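Beta-mannosidase GH2 (Hypocrea lixii, PDB 4UOJ) probably hydrolyses terminal beta-D-mannose residues from the non-reducing ends of beta-mannosides, as a glycoside hydrolase of family 2. Local coordinates at residues 229-234 with 340-345; 322-327 with 346-351. One frame throughout, in Å; residues are numbered along the deposited sequence.

Strand 340-346 supplies residues 340-345 to contact 1, and its end, with the loop that follows, to contact 2; the centres of the contacts lie 13 Å apart. In contact 1 this strand faces 227-237, which belongs to another sheet; in contact 2 the end of the strand pairs with 322-327 within one sheet. The two contacts meet directly where Arg344 O probably accepts a hydrogen bond from Ile326 N at 2.9 Å, and where Arg345 CG packs 3.3 Å from Asn325 OD1. A further tie is the N-acetylglucosamine, carried by contact 2 and touched by contact 1. Val346 of contact 2 also packs on Ile233 of contact 1, so pairing within a sheet and packing between sheets meet at these two side chains.

Contact 1. Residues 229-234 with 340-345; sequences LNTDID and LVSQRR. With NAG (2-acetamido-2-deoxy-beta-D-glucopyranose), chain S.
A hydroxyl-to-hydroxyl hydrogen bond joins two strands that belong to different sheets: Thr231 OG1 and Ser342 OG are 2.6 Å apart, both in buried residues. Ser342 reaches the threonine because its OG lies anti to its own backbone N (chi1 -173°). Beside this pair, the guanidinium of Arg344 lays one face over Thr231, with CB 3.6 Å above the plane and displaced toward the rim. The group is fixed in rotation by partners around its edge. Arg344 NH1 donates to Gln343 O at 2.8 Å, above the plane of that carbonyl although within the guanidinium plane, while water 2, also in that plane, accepts from Arg344 NE at 2.9 Å. These strands lie in the facing sheets of a β-sandwich, consistent with the immunoglobulin-like domain of family 2 glycosidases; their axes approach to 8.2 Å and run at 54° to each other. Where strand 227-237 pairs with its sheet neighbour, Leu229 and Asn230 form a classic β bulge opposite Asp259. Water 1 donates to Asn230 OD1 at 2.8 Å and weakly accepts from Arg344 NH2, whereas Asn230 ND2 binds Tyr470 O. Farther along, Ile233 CG1 meets Arg344 CG at 4.2 Å, aliphatic against aliphatic. Gln343 points away from this interface, and its NE2 donates to O5 of an N-acetylglucosamine.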
loop_
_atom_site.group_PDB
_atom_site.type_symbol
_atom_site.label_atom_id
_atom_site.label_comp_id
_atom_site.label_asym_id
_atom_site.label_seq_id
_atom_site.Cartn_x
_atom_site.Cartn_y
_atom_site.Cartn_z
ATOM N N LEU A 229 -10.504 24.956 -6.074
ATOM C CA LEU A 229 -9.195 24.353 -6.302
ATOM C C LEU A 229 -9.013 23.122 -5.437
ATOM O O LEU A 229 -8.649 22.054 -5.921
ATOM C CB LEU A 229 -8.070 25.347 -5.974
ATOM C CG LEU A 229 -7.681 26.399 -7.002
ATOM C CD1 LEU A 229 -6.721 27.382 -6.371
ATOM C CD2 LEU A 229 -7.025 25.766 -8.226
ATOM N N ASN A 230 -9.220 23.294 -4.137
ATOM C CA ASN A 230 -8.984 22.254 -3.133
ATOM C C ASN A 230 -9.862 22.520 -1.913
ATOM O O ASN A 230 -10.164 23.673 -1.604
ATOM C CB ASN A 230 -7.494 22.234 -2.737
ATOM C CG ASN A 230 -7.046 20.976 -2.042
ATOM O OD1 ASN A 230 -7.740 19.961 -2.025
ATOM N ND2 ASN A 230 -5.861 21.022 -1.463
ATOM N N THR A 231 -10.320 21.468 -1.262
ATOM C CA THR A 231 -11.125 21.606 -0.081
ATOM C C THR A 231 -10.590 20.746 1.040
ATOM O O THR A 231 -10.373 19.593 0.865
ATOM C CB THR A 231 -12.566 21.240 -0.377
ATOM O OG1 THR A 231 -13.083 22.160 -1.326
ATOM C CG2 THR A 231 -13.378 21.356 0.856
ATOM N N ASP A 232 -10.395 21.320 2.199
ATOM C CA ASP A 232 -9.931 20.586 3.364
ATOM C C ASP A 232 -11.046 20.466 4.367
ATOM O O ASP A 232 -11.453 21.441 4.910
ATOM C CB ASP A 232 -8.775 21.342 3.997
ATOM C CG ASP A 232 -8.151 20.612 5.155
ATOM O OD1 ASP A 232 -8.821 19.853 5.843
ATOM O OD2 ASP A 232 -6.971 20.827 5.408
ATOM N N ILE A 233 -11.513 19.264 4.642
ATOM C CA ILE A 233 -12.539 19.056 5.635
ATOM C C ILE A 233 -11.835 18.384 6.776
ATOM O O ILE A 233 -11.140 17.443 6.562
ATOM C CB ILE A 233 -13.681 18.169 5.121
ATOM C CG1 ILE A 233 -14.310 18.753 3.860
ATOM C CG2 ILE A 233 -14.737 17.973 6.182
ATOM C CD1 ILE A 233 -14.962 20.091 4.034
ATOM N N ASP A 234 -11.977 18.908 7.976
ATOM C CA ASP A 234 -11.355 18.314 9.149
ATOM C C ASP A 234 -12.444 18.028 10.165
ATOM O O ASP A 234 -13.038 18.951 10.721
ATOM C CB ASP A 234 -10.237 19.218 9.729
ATOM C CG ASP A 234 -9.331 18.535 10.750
ATOM O OD1 ASP A 234 -9.203 17.294 10.694
ATOM O OD2 ASP A 234 -8.721 19.242 11.581
ATOM N N LEU A 340 -19.575 29.886 -4.466
ATOM C CA LEU A 340 -18.661 28.765 -4.378
ATOM C C LEU A 340 -19.347 27.614 -3.702
ATOM O O LEU A 340 -19.914 27.760 -2.646
ATOM C CB LEU A 340 -17.422 29.146 -3.591
ATOM C CG LEU A 340 -16.252 28.168 -3.500
ATOM C CD1 LEU A 340 -15.759 27.739 -4.878
ATOM C CD2 LEU A 340 -15.142 28.784 -2.695
ATOM N N VAL A 341 -19.276 26.450 -4.312
ATOM C CA VAL A 341 -19.883 25.230 -3.774
ATOM C C VAL A 341 -18.873 24.084 -3.885
ATOM O O VAL A 341 -18.351 23.819 -4.966
ATOM C CB VAL A 341 -21.224 24.896 -4.484
ATOM C CG1 VAL A 341 -21.856 23.632 -3.916
ATOM C CG2 VAL A 341 -22.217 26.060 -4.397
ATOM N N SER A 342 -18.580 23.419 -2.764
ATOM C CA SER A 342 -17.672 22.255 -2.747
ATOM C C SER A 342 -18.285 21.059 -2.023
ATOM O O SER A 342 -18.864 21.212 -0.944
ATOM C CB SER A 342 -16.326 22.605 -2.123
ATOM O OG SER A 342 -15.428 21.514 -2.264
ATOM N N GLN A 343 -18.122 19.878 -2.598
ATOM C CA GLN A 343 -18.632 18.660 -2.007
ATOM C C GLN A 343 -17.567 17.590 -1.762
ATOM O O GLN A 343 -16.730 17.329 -2.582
ATOM C CB GLN A 343 -19.717 18.065 -2.876
ATOM C CG GLN A 343 -20.578 17.120 -2.094
ATOM C CD GLN A 343 -20.726 15.769 -2.737
ATOM O OE1 GLN A 343 -21.605 15.576 -3.580
ATOM N NE2 GLN A 343 -19.890 14.810 -2.321
ATOM N N ARG A 344 -17.660 16.949 -0.617
ATOM C CA ARG A 344 -16.758 15.858 -0.234
ATOM C C ARG A 344 -17.538 14.790 0.515
ATOM O O ARG A 344 -18.517 15.092 1.175
ATOM C CB ARG A 344 -15.586 16.345 0.640
ATOM C CG ARG A 344 -14.570 17.256 -0.050
ATOM C CD ARG A 344 -13.789 16.567 -1.150
ATOM N NE ARG A 344 -12.777 17.446 -1.767
ATOM C CZ ARG A 344 -13.013 18.269 -2.787
ATOM N NH1 ARG A 344 -14.230 18.367 -3.289
ATOM N NH2 ARG A 344 -12.042 19.012 -3.293
ATOM N N ARG A 345 -17.098 13.536 0.405
ATOM C CA ARG A 345 -17.646 12.428 1.166
ATOM C C ARG A 345 -16.693 12.211 2.366
ATOM O O ARG A 345 -15.476 12.050 2.206
ATOM C CB ARG A 345 -17.795 11.175 0.296
ATOM C CG ARG A 345 -18.614 10.078 0.972
ATOM C CD ARG A 345 -18.917 8.918 0.054
ATOM N NE ARG A 345 -17.711 8.190 -0.286
ATOM C CZ ARG A 345 -17.678 7.118 -1.060
ATOM N NH1 ARG A 345 -18.798 6.633 -1.568
ATOM N NH2 ARG A 345 -16.525 6.519 -1.309
HETATM C C1 NAG S . -22.318 11.495 -2.331
HETATM C C2 NAG S . -23.310 11.066 -3.403
HETATM C C3 NAG S . -22.660 10.073 -4.352
HETATM C C4 NAG S . -21.328 10.607 -4.870
HETATM C C5 NAG S . -20.434 11.050 -3.723
HETATM C C6 NAG S . -19.139 11.662 -4.269
HETATM C C7 NAG S . -25.515 11.170 -2.408
HETATM C C8 NAG S . -26.667 10.410 -1.812
HETATM N N2 NAG S . -24.460 10.428 -2.783
HETATM O O3 NAG S . -23.574 9.841 -5.442
HETATM O O4 NAG S . -20.668 9.577 -5.620
HETATM O O5 NAG S . -21.137 12.027 -2.948
HETATM O O6 NAG S . -18.317 12.052 -3.159
HETATM O O7 NAG S . -25.538 12.408 -2.526
HETATM O O HOH W 1 -9.075 18.528 -4.037
HETATM O O HOH W 2 -9.892 17.309 -1.620
#

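Contact 2. Residues 322-327 with 346-351; sequences QLYNIT and VGFRTI. With NAG (2-acetamido-2-deoxy-beta-D-glucopyranose), chain S.
Val346 O receives the N-H of Tyr324 at 2.7 Å (N to O) and is touched by a second, weaker donor: Leu323 CA, 3.3 Å away, makes a CA-H...O contact with the same oxygen. Leu323 CD2 also lies against it. The return bond from Val346 N to Tyr324 O measures 2.8 Å, so the two residues form an antiparallel hydrogen-bonded pair. Past this pair, water 3 bridges the two segments, donating to Gln322 O at 2.9 Å and accepting from Phe348 N. That water also lies at the edges of the Tyr324 and Phe348 rings, in the plane of each. The rings make an offset edge-to-face pair, with centroids 5.4 Å apart and planes at 89°. Phe348 turns its edge to the Tyr324 face, CD1 coming 3.6 Å from Tyr324 CD2; an edge-to-face neighbour, Trp252, and Pro310 pack around Phe348, while Tyr324 OH is hydrogen-bonded to Lys311 N. Two residues on from Tyr324, Ile326 holds CG1 anti to the backbone N (chi1 180°), which sets CG2 between N and the carbonyl carbon and 3.8 Å from Val346 CG1; Val346 continues onto Ile233 and Ile235 of the facing sheet of the immunoglobulin-like sandwich. Asn325, between these inward residues, starts out away from residues 346-351, although its end comes nearer, and carries N-acetylglucosamine through ND2 to C1 at 1.4 Å, in the Asn-Ile-Thr sequon of N-glycosylation. The alternation of strand side chains thus separates two chemistries: Tyr324 and Ile326 bury apolar surface within the sandwich, while the intervening asparagine presents its amide for a covalently linked sugar.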
loop_
_atom_site.group_PDB
_atom_site.type_symbol
_atom_site.label_atom_id
_atom_site.label_comp_id
_atom_site.label_asym_id
_atom_site.label_seq_id
_atom_site.Cartn_x
_atom_site.Cartn_y
_atom_site.Cartn_z
ATOM N N GLN A 322 -19.842 3.912 7.728
ATOM C CA GLN A 322 -20.767 5.016 7.624
ATOM C C GLN A 322 -20.069 6.259 7.073
ATOM O O GLN A 322 -19.090 6.745 7.637
ATOM C CB GLN A 322 -21.442 5.303 8.983
ATOM C CG GLN A 322 -22.504 6.410 8.948
ATOM C CD GLN A 322 -23.746 6.061 8.152
ATOM O OE1 GLN A 322 -24.052 6.691 7.143
ATOM N NE2 GLN A 322 -24.490 5.068 8.610
ATOM N N LEU A 323 -20.605 6.745 5.952
ATOM C CA LEU A 323 -20.100 7.925 5.278
ATOM C C LEU A 323 -21.208 8.952 5.112
ATOM O O LEU A 323 -22.387 8.620 5.187
ATOM C CB LEU A 323 -19.423 7.572 3.925
ATOM C CG LEU A 323 -18.117 6.750 4.006
ATOM C CD1 LEU A 323 -17.758 6.186 2.649
ATOM C CD2 LEU A 323 -16.955 7.543 4.576
ATOM N N TYR A 324 -20.805 10.214 4.945
ATOM C CA TYR A 324 -21.717 11.345 4.798
ATOM C C TYR A 324 -21.230 12.241 3.685
ATOM O O TYR A 324 -20.032 12.376 3.486
ATOM C CB TYR A 324 -21.818 12.151 6.103
ATOM C CG TYR A 324 -22.538 11.445 7.233
ATOM C CD1 TYR A 324 -23.913 11.585 7.409
ATOM C CD2 TYR A 324 -21.842 10.662 8.146
ATOM C CE1 TYR A 324 -24.574 10.941 8.449
ATOM C CE2 TYR A 324 -22.491 10.024 9.199
ATOM C CZ TYR A 324 -23.857 10.160 9.346
ATOM O OH TYR A 324 -24.497 9.532 10.385
ATOM N N ASN A 325 -22.171 12.843 2.968
ATOM C CA ASN A 325 -21.856 13.802 1.914
ATOM C C ASN A 325 -22.032 15.215 2.434
ATOM O O ASN A 325 -23.146 15.638 2.734
ATOM C CB ASN A 325 -22.734 13.578 0.677
ATOM C CG ASN A 325 -22.169 12.526 -0.261
ATOM O OD1 ASN A 325 -21.391 11.667 0.136
ATOM N ND2 ASN A 325 -22.572 12.587 -1.511
ATOM N N ILE A 326 -20.933 15.951 2.523
ATOM C CA ILE A 326 -20.946 17.338 3.004
ATOM C C ILE A 326 -20.817 18.303 1.828
ATOM O O ILE A 326 -19.899 18.183 1.023
ATOM C CB ILE A 326 -19.919 17.617 4.140
ATOM C CG1 ILE A 326 -19.979 19.090 4.599
ATOM C CG2 ILE A 326 -18.498 17.216 3.735
ATOM C CD1 ILE A 326 -19.233 19.439 5.876
ATOM N N THR A 327 -21.760 19.240 1.727
ATOM C CA THR A 327 -21.757 20.246 0.679
ATOM C C THR A 327 -21.623 21.587 1.365
ATOM O O THR A 327 -22.494 21.964 2.143
ATOM C CB THR A 327 -22.998 20.111 -0.229
ATOM O OG1 THR A 327 -23.090 18.762 -0.697
ATOM C CG2 THR A 327 -22.947 21.050 -1.436
ATOM N N VAL A 346 -17.268 12.284 3.563
ATOM C CA VAL A 346 -16.543 12.221 4.834
ATOM C C VAL A 346 -17.086 11.146 5.770
ATOM O O VAL A 346 -18.178 10.626 5.575
ATOM C CB VAL A 346 -16.589 13.599 5.563
ATOM C CG1 VAL A 346 -15.860 14.664 4.766
ATOM C CG2 VAL A 346 -18.031 14.050 5.834
ATOM N N GLY A 347 -16.322 10.879 6.817
ATOM C CA GLY A 347 -16.680 9.944 7.864
ATOM C C GLY A 347 -16.450 10.547 9.229
ATOM O O GLY A 347 -15.550 11.363 9.407
ATOM N N PHE A 348 -17.270 10.153 10.201
ATOM C CA PHE A 348 -17.116 10.613 11.583
ATOM C C PHE A 348 -16.420 9.493 12.337
ATOM O O PHE A 348 -17.016 8.454 12.609
ATOM C CB PHE A 348 -18.468 10.980 12.213
ATOM C CG PHE A 348 -19.046 12.280 11.709
ATOM C CD1 PHE A 348 -19.785 12.327 10.519
ATOM C CD2 PHE A 348 -18.886 13.455 12.446
ATOM C CE1 PHE A 348 -20.317 13.522 10.063
ATOM C CE2 PHE A 348 -19.434 14.656 11.993
ATOM C CZ PHE A 348 -20.141 14.687 10.805
ATOM N N ARG A 349 -15.131 9.692 12.592
ATOM C CA ARG A 349 -14.281 8.721 13.288
ATOM C C ARG A 349 -13.011 9.346 13.825
ATOM O O ARG A 349 -12.528 10.341 13.285
ATOM C CB ARG A 349 -13.906 7.526 12.350
ATOM C CG ARG A 349 -13.122 7.886 11.070
ATOM C CD ARG A 349 -11.621 7.737 11.293
ATOM N NE ARG A 349 -10.819 8.230 10.174
ATOM C CZ ARG A 349 -10.390 9.472 10.047
ATOM N NH1 ARG A 349 -10.701 10.387 10.948
ATOM N NH2 ARG A 349 -9.648 9.812 9.016
ATOM N N THR A 350 -12.422 8.703 14.825
ATOM C CA THR A 350 -11.110 9.094 15.292
ATOM C C THR A 350 -10.116 7.972 14.998
ATOM O O THR A 350 -10.407 6.798 15.215
ATOM C CB THR A 350 -11.086 9.527 16.770
ATOM O OG1 THR A 350 -11.251 8.407 17.645
ATOM C CG2 THR A 350 -12.070 10.623 17.061
ATOM N N ILE A 351 -8.953 8.340 14.473
ATOM C CA ILE A 351 -7.883 7.397 14.202
ATOM C C ILE A 351 -6.619 7.940 14.836
ATOM O O ILE A 351 -6.182 9.057 14.538
ATOM C CB ILE A 351 -7.762 7.003 12.690
ATOM C CG1 ILE A 351 -6.726 5.874 12.477
ATOM C CG2 ILE A 351 -7.498 8.214 11.778
ATOM C CD1 ILE A 351 -7.123 4.499 12.989
HETATM C C1 NAG S . -22.318 11.495 -2.331
HETATM C C2 NAG S . -23.310 11.066 -3.403
HETATM C C3 NAG S . -22.660 10.073 -4.352
HETATM C C4 NAG S . -21.328 10.607 -4.870
HETATM C C5 NAG S . -20.434 11.050 -3.723
HETATM C C6 NAG S . -19.139 11.662 -4.269
HETATM C C7 NAG S . -25.515 11.170 -2.408
HETATM C C8 NAG S . -26.667 10.410 -1.812
HETATM N N2 NAG S . -24.460 10.428 -2.783
HETATM O O3 NAG S . -23.574 9.841 -5.442
HETATM O O4 NAG S . -20.668 9.577 -5.620
HETATM O O5 NAG S . -21.137 12.027 -2.948
HETATM O O6 NAG S . -18.317 12.052 -3.159
HETATM O O7 NAG S . -25.538 12.408 -2.526
HETATM O O HOH W 3 -19.403 8.659 9.790
#